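Local coordinates for endonuclease 8-like L720 (Acanthamoeba polyphaga mimivirus, PDB 4MB7), which belongs to the formamidopyrimidine-DNA glycosylase/endonuclease VIII family, pairing a helix-two-turn-helix (H2TH) domain with a zinc-binding module, at residues G181-K193 and I238-G250. Numbering follows the deposited sequence.
Sequences GNILQQEALYDCK and ILRIYRKSLCPLG. With ZN (zinc ion), chain B; SO4 (sulfate ion), chain D.
Glu187 OE2 takes backbone N-H groups from two successive residues of the facing loop, Ile241 N at 2.8 Å and Tyr242 N at 2.7 Å. The first arrives on the syn side of the carboxylate, the second nearly along the C-O axis. Glu187 OE1 accepts from Arg240 N at 3.0 Å, so one buried carboxylate, bent at chi2 (-70°), satisfies three consecutive amides and is well placed to hold a loop that has turns but no helix or strand. A water joins OE1 to Ile238 O. To one side of this hub, Ile183 lays CG1 over a face of the Tyr242 ring, 3.6 Å from its centroid in a CH-pi contact, while Gln186 OE1 meets the ring edge at CD1. To the other, Asp191 OD1 receives Arg240 NH1 at 2.7 Å, a salt bridge whose donor stands well above the carboxylate plane; Asp191 OD2 turns to Lys217 of helix 205-230. Tyr190 CD2 lies over a face of the Arg240 guanidinium, the planes 77° apart, and Tyr190 OH reaches the Pro248 ring. Helix 182-191 of the H2TH domain is joined to the loop supplying Cys247, first ligand of the zinc finger, whose site His251, Cys268 and Cys271 complete.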
loop_
_atom_site.group_PDB
_atom_site.type_symbol
_atom_site.label_atom_id
_atom_site.label_comp_id
_atom_site.label_asym_id
_atom_site.label_seq_id
_atom_site.Cartn_x
_atom_site.Cartn_y
_atom_site.Cartn_z
ATOM N N GLY A 181 2.492 -1.643 -6.476
ATOM C CA GLY A 181 3.090 -0.394 -6.911
ATOM C C GLY A 181 3.970 -0.563 -8.136
ATOM O O GLY A 181 3.933 -1.599 -8.803
ATOM N N ASN A 182 4.774 0.456 -8.418
ATOM C CA ASN A 182 5.547 0.516 -9.655
ATOM C C ASN A 182 6.609 -0.573 -9.794
ATOM O O ASN A 182 6.829 -1.093 -10.885
ATOM C CB ASN A 182 6.193 1.895 -9.815
ATOM C CG ASN A 182 6.706 2.134 -11.218
ATOM O OD1 ASN A 182 6.066 1.754 -12.198
ATOM N ND2 ASN A 182 7.873 2.761 -11.324
ATOM N N ILE A 183 7.271 -0.911 -8.692
ATOM C CA ILE A 183 8.295 -1.949 -8.722
ATOM C C ILE A 183 7.681 -3.329 -8.965
ATOM O O ILE A 183 8.164 -4.091 -9.802
ATOM C CB ILE A 183 9.129 -1.967 -7.427
ATOM C CG1 ILE A 183 9.906 -0.657 -7.280
ATOM C CG2 ILE A 183 10.083 -3.151 -7.419
ATOM C CD1 ILE A 183 10.828 -0.624 -6.079
ATOM N N LEU A 184 6.610 -3.635 -8.240
ATOM C CA LEU A 184 5.940 -4.928 -8.351
ATOM C C LEU A 184 5.393 -5.194 -9.750
ATOM O O LEU A 184 5.574 -6.283 -10.295
ATOM C CB LEU A 184 4.804 -5.037 -7.332
ATOM C CG LEU A 184 5.187 -5.385 -5.894
ATOM C CD1 LEU A 184 3.992 -5.205 -4.964
ATOM C CD2 LEU A 184 5.717 -6.807 -5.815
ATOM N N GLN A 185 4.720 -4.202 -10.323
ATOM C CA GLN A 185 4.076 -4.376 -11.620
ATOM C C GLN A 185 5.068 -4.713 -12.736
ATOM O O GLN A 185 4.793 -5.575 -13.567
ATOM C CB GLN A 185 3.213 -3.157 -11.981
ATOM C CG GLN A 185 3.973 -1.851 -12.151
ATOM C CD GLN A 185 4.376 -1.597 -13.592
ATOM O OE1 GLN A 185 3.964 -2.319 -14.499
ATOM N NE2 GLN A 185 5.183 -0.566 -13.811
ATOM N N GLN A 186 6.225 -4.057 -12.743
ATOM C CA GLN A 186 7.197 -4.284 -13.811
ATOM C C GLN A 186 8.048 -5.534 -13.581
ATOM O O GLN A 186 8.465 -6.188 -14.537
ATOM C CB GLN A 186 8.071 -3.047 -14.046
ATOM C CG GLN A 186 8.920 -2.614 -12.866
ATOM C CD GLN A 186 9.496 -1.221 -13.060
ATOM O OE1 GLN A 186 10.636 -1.062 -13.492
ATOM N NE2 GLN A 186 8.702 -0.204 -12.744
ATOM N N GLU A 187 8.298 -5.866 -12.318
ATOM C CA GLU A 187 8.998 -7.103 -11.989
ATOM C C GLU A 187 8.147 -8.312 -12.370
ATOM O O GLU A 187 8.657 -9.309 -12.884
ATOM C CB GLU A 187 9.347 -7.156 -10.501
ATOM C CG GLU A 187 10.521 -6.276 -10.101
ATOM C CD GLU A 187 11.845 -6.788 -10.636
ATOM O OE1 GLU A 187 12.007 -8.020 -10.754
ATOM O OE2 GLU A 187 12.724 -5.955 -10.940
ATOM N N ALA A 188 6.845 -8.215 -12.120
ATOM C CA ALA A 188 5.922 -9.294 -12.450
ATOM C C ALA A 188 5.783 -9.448 -13.960
ATOM O O ALA A 188 5.743 -10.565 -14.479
ATOM C CB ALA A 188 4.568 -9.045 -11.820
ATOM N N LEU A 189 5.711 -8.321 -14.659
ATOM C CA LEU A 189 5.565 -8.334 -16.110
ATOM C C LEU A 189 6.771 -8.966 -16.796
ATOM O O LEU A 189 6.621 -9.676 -17.792
ATOM C CB LEU A 189 5.307 -6.924 -16.644
ATOM C CG LEU A 189 3.872 -6.422 -16.464
ATOM C CD1 LEU A 189 3.749 -4.962 -16.867
ATOM C CD2 LEU A 189 2.897 -7.283 -17.255
ATOM N N TYR A 190 7.965 -8.718 -16.264
ATOM C CA TYR A 190 9.159 -9.354 -16.803
ATOM C C TYR A 190 9.174 -10.846 -16.495
ATOM O O TYR A 190 9.563 -11.658 -17.330
ATOM C CB TYR A 190 10.441 -8.712 -16.271
ATOM C CG TYR A 190 11.668 -9.468 -16.721
ATOM C CD1 TYR A 190 12.129 -9.358 -18.026
ATOM C CD2 TYR A 190 12.345 -10.320 -15.856
ATOM C CE1 TYR A 190 13.235 -10.058 -18.456
ATOM C CE2 TYR A 190 13.458 -11.028 -16.279
ATOM C CZ TYR A 190 13.896 -10.891 -17.581
ATOM O OH TYR A 190 15.001 -11.585 -18.017
ATOM N N ASP A 191 8.755 -11.192 -15.283
ATOM C CA ASP A 191 8.721 -12.580 -14.835
ATOM C C ASP A 191 7.794 -13.418 -15.718
ATOM O O ASP A 191 8.009 -14.617 -15.898
ATOM C CB ASP A 191 8.262 -12.641 -13.376
ATOM C CG ASP A 191 8.551 -13.978 -12.723
ATOM O OD1 ASP A 191 9.491 -14.670 -13.162
ATOM O OD2 ASP A 191 7.842 -14.328 -11.755
ATOM N N CYS A 192 6.771 -12.775 -16.271
ATOM C CA CYS A 192 5.785 -13.463 -17.095
ATOM C C CYS A 192 5.962 -13.173 -18.584
ATOM O O CYS A 192 5.122 -13.560 -19.394
ATOM C CB CYS A 192 4.370 -13.082 -16.659
ATOM S SG CYS A 192 4.011 -13.442 -14.925
ATOM N N LYS A 193 7.050 -12.486 -18.928
ATOM C CA LYS A 193 7.378 -12.177 -20.321
ATOM C C LYS A 193 6.247 -11.453 -21.046
ATOM O O LYS A 193 5.950 -11.746 -22.203
ATOM C CB LYS A 193 7.771 -13.453 -21.076
ATOM C CG LYS A 193 9.089 -14.056 -20.614
ATOM C CD LYS A 193 9.268 -15.479 -21.123
ATOM C CE LYS A 193 9.205 -15.544 -22.640
ATOM N NZ LYS A 193 10.275 -14.738 -23.296
ATOM N N ILE A 238 16.762 -9.706 -5.252
ATOM C CA ILE A 238 15.596 -10.371 -5.830
ATOM C C ILE A 238 15.043 -9.620 -7.039
ATOM O O ILE A 238 14.254 -10.170 -7.807
ATOM C CB ILE A 238 14.456 -10.538 -4.805
ATOM C CG1 ILE A 238 13.907 -9.174 -4.391
ATOM C CG2 ILE A 238 14.923 -11.333 -3.593
ATOM C CD1 ILE A 238 12.404 -9.145 -4.284
ATOM N N LEU A 239 15.451 -8.365 -7.202
ATOM C CA LEU A 239 14.993 -7.556 -8.331
ATOM C C LEU A 239 15.714 -7.963 -9.613
ATOM O O LEU A 239 16.927 -8.159 -9.613
ATOM C CB LEU A 239 15.208 -6.068 -8.051
ATOM C CG LEU A 239 14.497 -5.503 -6.819
ATOM C CD1 LEU A 239 14.767 -4.013 -6.680
ATOM C CD2 LEU A 239 13.000 -5.778 -6.886
ATOM N N ARG A 240 14.962 -8.084 -10.704
ATOM C CA ARG A 240 15.515 -8.596 -11.953
ATOM C C ARG A 240 15.447 -7.600 -13.110
ATOM O O ARG A 240 16.215 -7.706 -14.065
ATOM C CB ARG A 240 14.819 -9.906 -12.347
ATOM C CG ARG A 240 15.093 -11.064 -11.397
ATOM C CD ARG A 240 14.042 -12.158 -11.532
ATOM N NE ARG A 240 14.050 -12.785 -12.850
ATOM C CZ ARG A 240 13.075 -13.564 -13.309
ATOM N NH1 ARG A 240 12.007 -13.804 -12.560
ATOM N NH2 ARG A 240 13.163 -14.097 -14.521
ATOM N N ILE A 241 14.531 -6.639 -13.032
ATOM C CA ILE A 241 14.345 -5.705 -14.140
ATOM C C ILE A 241 14.249 -4.244 -13.689
ATOM O O ILE A 241 14.406 -3.330 -14.498
ATOM C CB ILE A 241 13.101 -6.070 -14.986
ATOM C CG1 ILE A 241 13.226 -5.510 -16.408
ATOM C CG2 ILE A 241 11.823 -5.588 -14.312
ATOM C CD1 ILE A 241 14.394 -6.081 -17.187
ATOM N N TYR A 242 14.004 -4.024 -12.401
ATOM C CA TYR A 242 13.824 -2.665 -11.895
ATOM C C TYR A 242 15.105 -1.840 -11.988
ATOM O O TYR A 242 16.111 -2.167 -11.356
ATOM C CB TYR A 242 13.302 -2.672 -10.457
ATOM C CG TYR A 242 13.019 -1.286 -9.920
ATOM C CD1 TYR A 242 11.998 -0.510 -10.453
ATOM C CD2 TYR A 242 13.771 -0.754 -8.881
ATOM C CE1 TYR A 242 11.735 0.758 -9.969
ATOM C CE2 TYR A 242 13.514 0.514 -8.387
ATOM C CZ TYR A 242 12.496 1.264 -8.937
ATOM O OH TYR A 242 12.233 2.526 -8.452
ATOM N N ARG A 243 15.064 -0.810 -12.817
ATOM C CA ARG A 243 16.181 0.110 -12.998
ATOM C C ARG A 243 17.436 -0.603 -13.466
ATOM O O ARG A 243 18.538 -0.202 -13.154
ATOM C CB ARG A 243 16.438 0.902 -11.718
ATOM C CG ARG A 243 15.437 2.025 -11.540
ATOM C CD ARG A 243 15.589 2.758 -10.223
ATOM N NE ARG A 243 14.643 3.861 -10.151
ATOM C CZ ARG A 243 14.598 4.746 -9.164
ATOM N NH1 ARG A 243 15.456 4.658 -8.153
ATOM N NH2 ARG A 243 13.701 5.719 -9.194
ATOM N N LYS A 244 17.248 -1.668 -14.228
ATOM C CA LYS A 244 18.361 -2.418 -14.792
ATOM C C LYS A 244 18.624 -1.964 -16.223
ATOM O O LYS A 244 17.689 -1.705 -16.981
ATOM C CB LYS A 244 18.063 -3.918 -14.765
ATOM C CG LYS A 244 17.890 -4.494 -13.370
ATOM C CD LYS A 244 19.203 -4.505 -12.609
ATOM C CE LYS A 244 19.004 -4.980 -11.179
ATOM N NZ LYS A 244 18.351 -6.316 -11.121
ATOM N N SER A 245 19.900 -1.861 -16.582
ATOM C CA SER A 245 20.283 -1.507 -17.944
ATOM C C SER A 245 20.278 -2.752 -18.822
ATOM O O SER A 245 20.007 -2.683 -20.020
ATOM C CB SER A 245 21.669 -0.863 -17.960
ATOM O OG SER A 245 21.715 0.273 -17.115
ATOM N N LEU A 246 20.611 -3.889 -18.230
ATOM C CA LEU A 246 20.592 -5.166 -18.931
ATOM C C LEU A 246 19.724 -6.189 -18.202
ATOM O O LEU A 246 19.866 -6.389 -17.002
ATOM C CB LEU A 246 22.006 -5.720 -19.073
ATOM C CG LEU A 246 22.843 -5.240 -20.259
ATOM C CD1 LEU A 246 22.151 -5.504 -21.580
ATOM C CD2 LEU A 246 23.135 -3.757 -20.101
ATOM N N CYS A 247 18.851 -6.859 -18.942
ATOM C CA CYS A 247 18.046 -7.936 -18.378
ATOM C C CYS A 247 18.998 -9.070 -17.995
ATOM O O CYS A 247 20.120 -9.126 -18.500
ATOM C CB CYS A 247 16.992 -8.409 -19.384
ATOM S SG CYS A 247 17.542 -9.710 -20.511
ATOM N N PRO A 248 18.570 -9.967 -17.090
ATOM C CA PRO A 248 19.485 -11.027 -16.644
ATOM C C PRO A 248 19.938 -11.980 -17.754
ATOM O O PRO A 248 20.858 -12.764 -17.530
ATOM C CB PRO A 248 18.670 -11.779 -15.580
ATOM C CG PRO A 248 17.253 -11.398 -15.829
ATOM C CD PRO A 248 17.292 -10.003 -16.360
ATOM N N LEU A 249 19.310 -11.914 -18.925
ATOM C CA LEU A 249 19.763 -12.700 -20.069
ATOM C C LEU A 249 20.849 -11.960 -20.848
ATOM O O LEU A 249 21.632 -12.575 -21.571
ATOM C CB LEU A 249 18.596 -13.063 -20.992
ATOM C CG LEU A 249 17.628 -14.128 -20.472
ATOM C CD1 LEU A 249 16.622 -14.514 -21.547
ATOM C CD2 LEU A 249 18.393 -15.349 -19.983
ATOM N N GLY A 250 20.886 -10.640 -20.696
ATOM C CA GLY A 250 21.919 -9.830 -21.316
ATOM C C GLY A 250 21.418 -8.839 -22.350
ATOM O O GLY A 250 22.212 -8.157 -22.997
HETATM ZN ZN ZN B . 15.920 -9.839 -22.056
HETATM S S SO4 D . 4.213 3.380 -6.297
HETATM O O1 SO4 D . 3.575 2.856 -5.093
HETATM O O2 SO4 D . 4.400 4.822 -6.159
HETATM O O3 SO4 D . 5.512 2.738 -6.476
HETATM O O4 SO4 D . 3.366 3.112 -7.455
HETATM O O HOH W 1 9.071 3.919 -8.987
HETATM O O HOH W 2 12.775 0.588 -13.650
HETATM O O HOH W 3 11.793 -10.249 -8.645
HETATM O O HOH W 4 15.010 -14.295 -16.879
HETATM O O HOH W 5 10.675 -16.015 -15.103
#